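Local coordinates for sugar kinase, pfkB family (Thermotoga maritima, PDB 2AJR), which probably phosphorylates a sugar phosphate at the expense of ATP, as a possible 1-phosphofructokinase of the pfkB carbohydrate kinase family, at residues E292-R306 / P313-V327. Numbering follows the deposited sequence.
Sequences EMAKFGFASALAATR and PDLEAIKKEYDHFTV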
loop_
_atom_site.group_PDB
_atom_site.type_symbol
_atom_site.label_atom_id
_atom_site.label_comp_id
_atom_site.label_asym_id
_atom_site.label_seq_id
_atom_site.Cartn_x
_atom_site.Cartn_y
_atom_site.Cartn_z
ATOM N N GLU A 292 13.790 14.541 34.370
ATOM C CA GLU A 292 14.772 14.819 33.304
ATOM C C GLU A 292 14.712 13.793 32.161
ATOM O O GLU A 292 14.926 14.150 31.006
ATOM C CB GLU A 292 16.186 14.957 33.860
ATOM C CG GLU A 292 16.341 16.126 34.854
ATOM C CD GLU A 292 16.268 17.501 34.198
ATOM O OE1 GLU A 292 17.037 17.773 33.255
ATOM O OE2 GLU A 292 15.456 18.333 34.645
HETATM N N MSE A 293 14.383 12.542 32.469
HETATM C CA MSE A 293 14.106 11.558 31.420
HETATM C C MSE A 293 12.954 11.964 30.537
HETATM O O MSE A 293 13.083 11.940 29.325
HETATM C CB MSE A 293 13.731 10.216 31.999
HETATM C CG MSE A 293 14.885 9.309 32.279
HETATM SE SE MSE A 293 14.194 7.597 32.889
HETATM C CE MSE A 293 12.703 7.437 31.769
ATOM N N ALA A 294 11.818 12.307 31.145
ATOM C CA ALA A 294 10.648 12.745 30.383
ATOM C C ALA A 294 10.940 14.010 29.565
ATOM O O ALA A 294 10.467 14.138 28.437
ATOM C CB ALA A 294 9.470 12.967 31.300
ATOM N N LYS A 295 11.725 14.927 30.131
ATOM C CA LYS A 295 12.082 16.177 29.446
ATOM C C LYS A 295 12.919 15.913 28.214
ATOM O O LYS A 295 12.733 16.544 27.173
ATOM C CB LYS A 295 12.849 17.125 30.382
ATOM C CG LYS A 295 11.942 17.898 31.361
ATOM C CD LYS A 295 12.707 18.531 32.527
ATOM C CE LYS A 295 13.559 19.728 32.090
ATOM N NZ LYS A 295 14.331 20.307 33.225
ATOM N N PHE A 296 13.867 14.996 28.347
ATOM C CA PHE A 296 14.712 14.629 27.232
ATOM C C PHE A 296 13.873 13.887 26.187
ATOM O O PHE A 296 14.053 14.082 24.984
ATOM C CB PHE A 296 15.884 13.768 27.701
ATOM C CG PHE A 296 16.922 13.522 26.637
ATOM C CD1 PHE A 296 17.932 14.438 26.415
ATOM C CD2 PHE A 296 16.885 12.378 25.867
ATOM C CE1 PHE A 296 18.886 14.219 25.439
ATOM C CE2 PHE A 296 17.835 12.150 24.897
ATOM C CZ PHE A 296 18.838 13.076 24.677
ATOM N N GLY A 297 12.946 13.055 26.652
ATOM C CA GLY A 297 12.030 12.362 25.767
ATOM C C GLY A 297 11.229 13.363 24.964
ATOM O O GLY A 297 11.094 13.220 23.744
ATOM N N PHE A 298 10.730 14.394 25.649
ATOM C CA PHE A 298 9.886 15.411 25.023
ATOM C C PHE A 298 10.686 16.150 23.961
ATOM O O PHE A 298 10.184 16.398 22.878
ATOM C CB PHE A 298 9.318 16.386 26.078
ATOM C CG PHE A 298 8.155 17.210 25.590
ATOM C CD1 PHE A 298 8.365 18.413 24.927
ATOM C CD2 PHE A 298 6.854 16.776 25.779
ATOM C CE1 PHE A 298 7.292 19.164 24.462
ATOM C CE2 PHE A 298 5.775 17.522 25.322
ATOM C CZ PHE A 298 5.993 18.720 24.668
ATOM N N ALA A 299 11.939 16.469 24.270
ATOM C CA ALA A 299 12.842 17.107 23.312
ATOM C C ALA A 299 12.961 16.284 22.028
ATOM O O ALA A 299 12.888 16.837 20.931
ATOM C CB ALA A 299 14.213 17.312 23.932
ATOM N N SER A 300 13.142 14.969 22.162
ATOM C CA SER A 300 13.282 14.102 20.988
ATOM C C SER A 300 12.005 14.114 20.154
ATOM O O SER A 300 12.064 14.276 18.923
ATOM C CB SER A 300 13.631 12.664 21.392
ATOM O OG SER A 300 14.710 12.643 22.324
ATOM N N ALA A 301 10.864 13.961 20.839
ATOM C CA ALA A 301 9.568 13.989 20.189
ATOM C C ALA A 301 9.460 15.251 19.354
ATOM O O ALA A 301 9.085 15.184 18.189
ATOM C CB ALA A 301 8.438 13.918 21.217
ATOM N N LEU A 302 9.807 16.397 19.936
ATOM C CA LEU A 302 9.725 17.651 19.211
ATOM C C LEU A 302 10.608 17.581 17.992
ATOM O O LEU A 302 10.199 18.018 16.919
ATOM C CB LEU A 302 10.117 18.866 20.078
ATOM C CG LEU A 302 9.017 19.367 21.028
ATOM C CD1 LEU A 302 9.520 20.480 21.900
ATOM C CD2 LEU A 302 7.762 19.803 20.264
ATOM N N ALA A 303 11.815 17.042 18.163
ATOM C CA ALA A 303 12.785 16.950 17.075
ATOM C C ALA A 303 12.209 16.097 15.952
ATOM O O ALA A 303 12.322 16.446 14.777
ATOM C CB ALA A 303 14.091 16.358 17.570
ATOM N N ALA A 304 11.551 15.004 16.312
ATOM C CA ALA A 304 10.951 14.125 15.318
ATOM C C ALA A 304 9.944 14.860 14.446
ATOM O O ALA A 304 9.834 14.574 13.254
ATOM C CB ALA A 304 10.297 12.926 15.982
ATOM N N THR A 305 9.229 15.821 15.012
ATOM C CA THR A 305 8.230 16.545 14.240
ATOM C C THR A 305 8.826 17.566 13.273
ATOM O O THR A 305 8.120 18.104 12.438
ATOM C CB THR A 305 7.264 17.312 15.139
ATOM O OG1 THR A 305 7.896 18.527 15.571
ATOM C CG2 THR A 305 6.863 16.480 16.340
ATOM N N ARG A 306 10.106 17.871 13.366
ATOM C CA ARG A 306 10.633 18.923 12.488
ATOM C C ARG A 306 10.702 18.518 11.029
ATOM O O ARG A 306 10.982 19.365 10.204
ATOM C CB ARG A 306 12.008 19.433 12.939
ATOM C CG ARG A 306 12.043 20.041 14.329
ATOM C CD ARG A 306 10.796 20.839 14.631
ATOM N NE ARG A 306 10.815 21.415 15.969
ATOM C CZ ARG A 306 9.765 22.002 16.545
ATOM N NH1 ARG A 306 8.607 22.118 15.900
ATOM N NH2 ARG A 306 9.879 22.491 17.777
ATOM N N PRO A 313 15.563 11.500 15.541
ATOM C CA PRO A 313 16.580 12.541 15.614
ATOM C C PRO A 313 17.920 12.072 16.153
ATOM O O PRO A 313 17.980 11.062 16.847
ATOM C CB PRO A 313 15.959 13.540 16.587
ATOM C CG PRO A 313 15.137 12.694 17.502
ATOM C CD PRO A 313 14.582 11.611 16.634
ATOM N N ASP A 314 18.981 12.799 15.814
ATOM C CA ASP A 314 20.271 12.636 16.490
ATOM C C ASP A 314 20.409 13.610 17.669
ATOM O O ASP A 314 19.594 14.530 17.826
ATOM C CB ASP A 314 21.468 12.740 15.517
ATOM C CG ASP A 314 21.604 14.115 14.836
ATOM O OD1 ASP A 314 21.115 15.155 15.336
ATOM O OD2 ASP A 314 22.253 14.143 13.772
ATOM N N LEU A 315 21.436 13.391 18.487
ATOM C CA LEU A 315 21.641 14.161 19.717
ATOM C C LEU A 315 21.701 15.672 19.478
ATOM O O LEU A 315 21.161 16.435 20.260
ATOM C CB LEU A 315 22.903 13.689 20.453
ATOM C CG LEU A 315 23.150 14.307 21.836
ATOM C CD1 LEU A 315 21.963 14.040 22.765
ATOM C CD2 LEU A 315 24.450 13.800 22.449
ATOM N N GLU A 316 22.351 16.098 18.400
ATOM C CA GLU A 316 22.377 17.512 18.034
ATOM C C GLU A 316 20.953 18.047 17.857
ATOM O O GLU A 316 20.622 19.093 18.397
ATOM C CB GLU A 316 23.204 17.748 16.758
ATOM C CG GLU A 316 23.184 19.217 16.253
ATOM C CD GLU A 316 24.134 19.503 15.060
ATOM O OE1 GLU A 316 24.466 18.561 14.298
ATOM O OE2 GLU A 316 24.541 20.684 14.881
ATOM N N ALA A 317 20.117 17.319 17.116
ATOM C CA ALA A 317 18.757 17.770 16.799
ATOM C C ALA A 317 17.853 17.750 18.040
ATOM O O ALA A 317 16.873 18.515 18.120
ATOM C CB ALA A 317 18.155 16.913 15.679
ATOM N N ILE A 318 18.180 16.874 18.995
ATOM C CA ILE A 318 17.431 16.765 20.252
ATOM C C ILE A 318 17.743 17.938 21.184
ATOM O O ILE A 318 16.841 18.591 21.682
ATOM C CB ILE A 318 17.737 15.436 20.981
ATOM C CG1 ILE A 318 17.156 14.261 20.187
ATOM C CG2 ILE A 318 17.156 15.448 22.384
ATOM C CD1 ILE A 318 17.584 12.913 20.674
ATOM N N LYS A 319 19.027 18.199 21.413
ATOM C CA LYS A 319 19.457 19.307 22.279
ATOM C C LYS A 319 18.913 20.664 21.821
ATOM O O LYS A 319 18.635 21.522 22.653
ATOM C CB LYS A 319 20.996 19.370 22.371
ATOM C CG LYS A 319 21.620 18.356 23.338
ATOM C CD LYS A 319 23.128 18.525 23.425
ATOM C CE LYS A 319 23.738 17.736 24.591
ATOM N NZ LYS A 319 25.118 18.227 24.954
ATOM N N LYS A 320 18.761 20.840 20.506
ATOM C CA LYS A 320 18.190 22.066 19.918
ATOM C C LYS A 320 16.771 22.386 20.386
ATOM O O LYS A 320 16.313 23.515 20.264
ATOM C CB LYS A 320 18.182 21.968 18.386
ATOM C CG LYS A 320 19.492 22.379 17.735
ATOM C CD LYS A 320 19.576 21.892 16.286
ATOM C CE LYS A 320 20.804 22.463 15.585
ATOM N NZ LYS A 320 21.218 21.682 14.372
ATOM N N GLU A 321 16.080 21.382 20.902
ATOM C CA GLU A 321 14.702 21.535 21.295
ATOM C C GLU A 321 14.555 21.903 22.761
ATOM O O GLU A 321 13.437 22.156 23.211
ATOM C CB GLU A 321 13.926 20.241 21.019
ATOM C CG GLU A 321 13.874 19.834 19.551
ATOM C CD GLU A 321 13.181 20.857 18.663
ATOM O OE1 GLU A 321 12.485 21.759 19.184
ATOM O OE2 GLU A 321 13.340 20.752 17.428
ATOM N N TYR A 322 15.656 21.943 23.513
ATOM C CA TYR A 322 15.561 22.274 24.944
ATOM C C TYR A 322 15.009 23.679 25.167
ATOM O O TYR A 322 14.472 23.991 26.222
ATOM C CB TYR A 322 16.890 22.039 25.676
ATOM C CG TYR A 322 16.833 20.774 26.516
ATOM C CD1 TYR A 322 17.055 19.507 25.947
ATOM C CD2 TYR A 322 16.492 20.835 27.874
ATOM C CE1 TYR A 322 16.965 18.337 26.731
ATOM C CE2 TYR A 322 16.408 19.675 28.662
ATOM C CZ TYR A 322 16.641 18.435 28.090
ATOM O OH TYR A 322 16.540 17.308 28.887
ATOM N N ASP A 323 15.104 24.491 24.127
ATOM C CA ASP A 323 14.609 25.860 24.115
ATOM C C ASP A 323 13.083 25.983 23.999
ATOM O O ASP A 323 12.512 26.990 24.386
ATOM C CB ASP A 323 15.232 26.551 22.895
ATOM C CG ASP A 323 15.623 27.984 23.158
ATOM O OD1 ASP A 323 14.833 28.731 23.797
ATOM O OD2 ASP A 323 16.723 28.358 22.688
ATOM N N HIS A 324 12.432 24.969 23.449
ATOM C CA HIS A 324 11.070 25.110 22.934
ATOM C C HIS A 324 10.019 24.387 23.769
ATOM O O HIS A 324 8.996 23.989 23.234
ATOM C CB HIS A 324 10.993 24.584 21.490
ATOM C CG HIS A 324 11.952 25.245 20.548
ATOM N ND1 HIS A 324 12.919 24.546 19.856
ATOM C CD2 HIS A 324 12.093 26.541 20.183
ATOM C CE1 HIS A 324 13.611 25.381 19.103
ATOM N NE2 HIS A 324 13.137 26.600 19.289
ATOM N N PHE A 325 10.259 24.210 25.064
ATOM C CA PHE A 325 9.217 23.697 25.938
ATOM C C PHE A 325 9.360 24.198 27.360
ATOM O O PHE A 325 10.439 24.600 27.763
ATOM C CB PHE A 325 9.147 22.163 25.883
ATOM C CG PHE A 325 10.351 21.466 26.448
ATOM C CD1 PHE A 325 10.443 21.204 27.809
ATOM C CD2 PHE A 325 11.367 21.028 25.613
ATOM C CE1 PHE A 325 11.542 20.547 28.337
ATOM C CE2 PHE A 325 12.477 20.357 26.127
ATOM C CZ PHE A 325 12.564 20.121 27.497
ATOM N N THR A 326 8.257 24.195 28.106
ATOM C CA THR A 326 8.269 24.605 29.505
ATOM C C THR A 326 7.911 23.417 30.366
ATOM O O THR A 326 7.311 22.473 29.890
ATOM C CB THR A 326 7.292 25.809 29.809
ATOM O OG1 THR A 326 5.954 25.488 29.432
ATOM C CG2 THR A 326 7.722 27.087 29.074
ATOM N N VAL A 327 8.307 23.459 31.634
ATOM C CA VAL A 327 7.831 22.515 32.647
ATOM C C VAL A 327 7.138 23.303 33.759
ATOM O O VAL A 327 7.696 24.259 34.287
ATOM C CB VAL A 327 8.984 21.693 33.297
ATOM C CG1 VAL A 327 8.404 20.633 34.257
ATOM C CG2 VAL A 327 9.881 21.056 32.238
#
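The methyl of Ala303 meets Pro313, CB to CB at 3.5 Å, while that of Ala299 sits among Ile318, Tyr322 and Phe325. Such small residues illustrate how a helix can be crossed at close range: helix 315-319 passes helix 292-304 with the short axes 8.4 Å apart and 105° between their directions. Beside them Ile318 forks: CD1 runs to Ser300, and CG2 lies over one face of the Phe296 ring, a CH-pi contact 4.0 Å from the ring centroid. Leu315 CD1 approaches that ring in its plane, at the edge. Phe296 is swung this way because its CG stands anti to the backbone N (chi1 -171°). After the turn 319-322, the Phe325 and Phe298 side chains pass each other running opposite ways, the two rings oblique with centroids 5.5 Å apart, and Leu302 CD1 reaches Phe325 CD2 at 4.2 Å.

Just past helix 292-304 the contact turns polar. Arg306, on the solvent side, grips the buried carboxylate of Glu321 side-on, NE to OE2 at 3.0 Å and NH2 to OE1 at 3.1 Å. His324 ND1 also donates to OE1, from the opposite face of the carboxylate to NH2. An alanine in place of Glu321 would probably leave the Arg306 guanidinium without its countercharge and His324 free to turn. In contrast to the buried alanine core, the far end is more open to solvent: the Lys295 chain crosses Val327 CG2 at about a right angle and bends so that NZ forms a salt bridge with Glu292 OE2.

Ala304 belongs to the magnesium site, completed by His267, Arg307 and Glu309, and His267 bonds to Thr305 O. The contact thus joins this metal-flanking helix to the C-terminal edge strand of the large sheet, within the ribokinase-like fold of pfkB kinases.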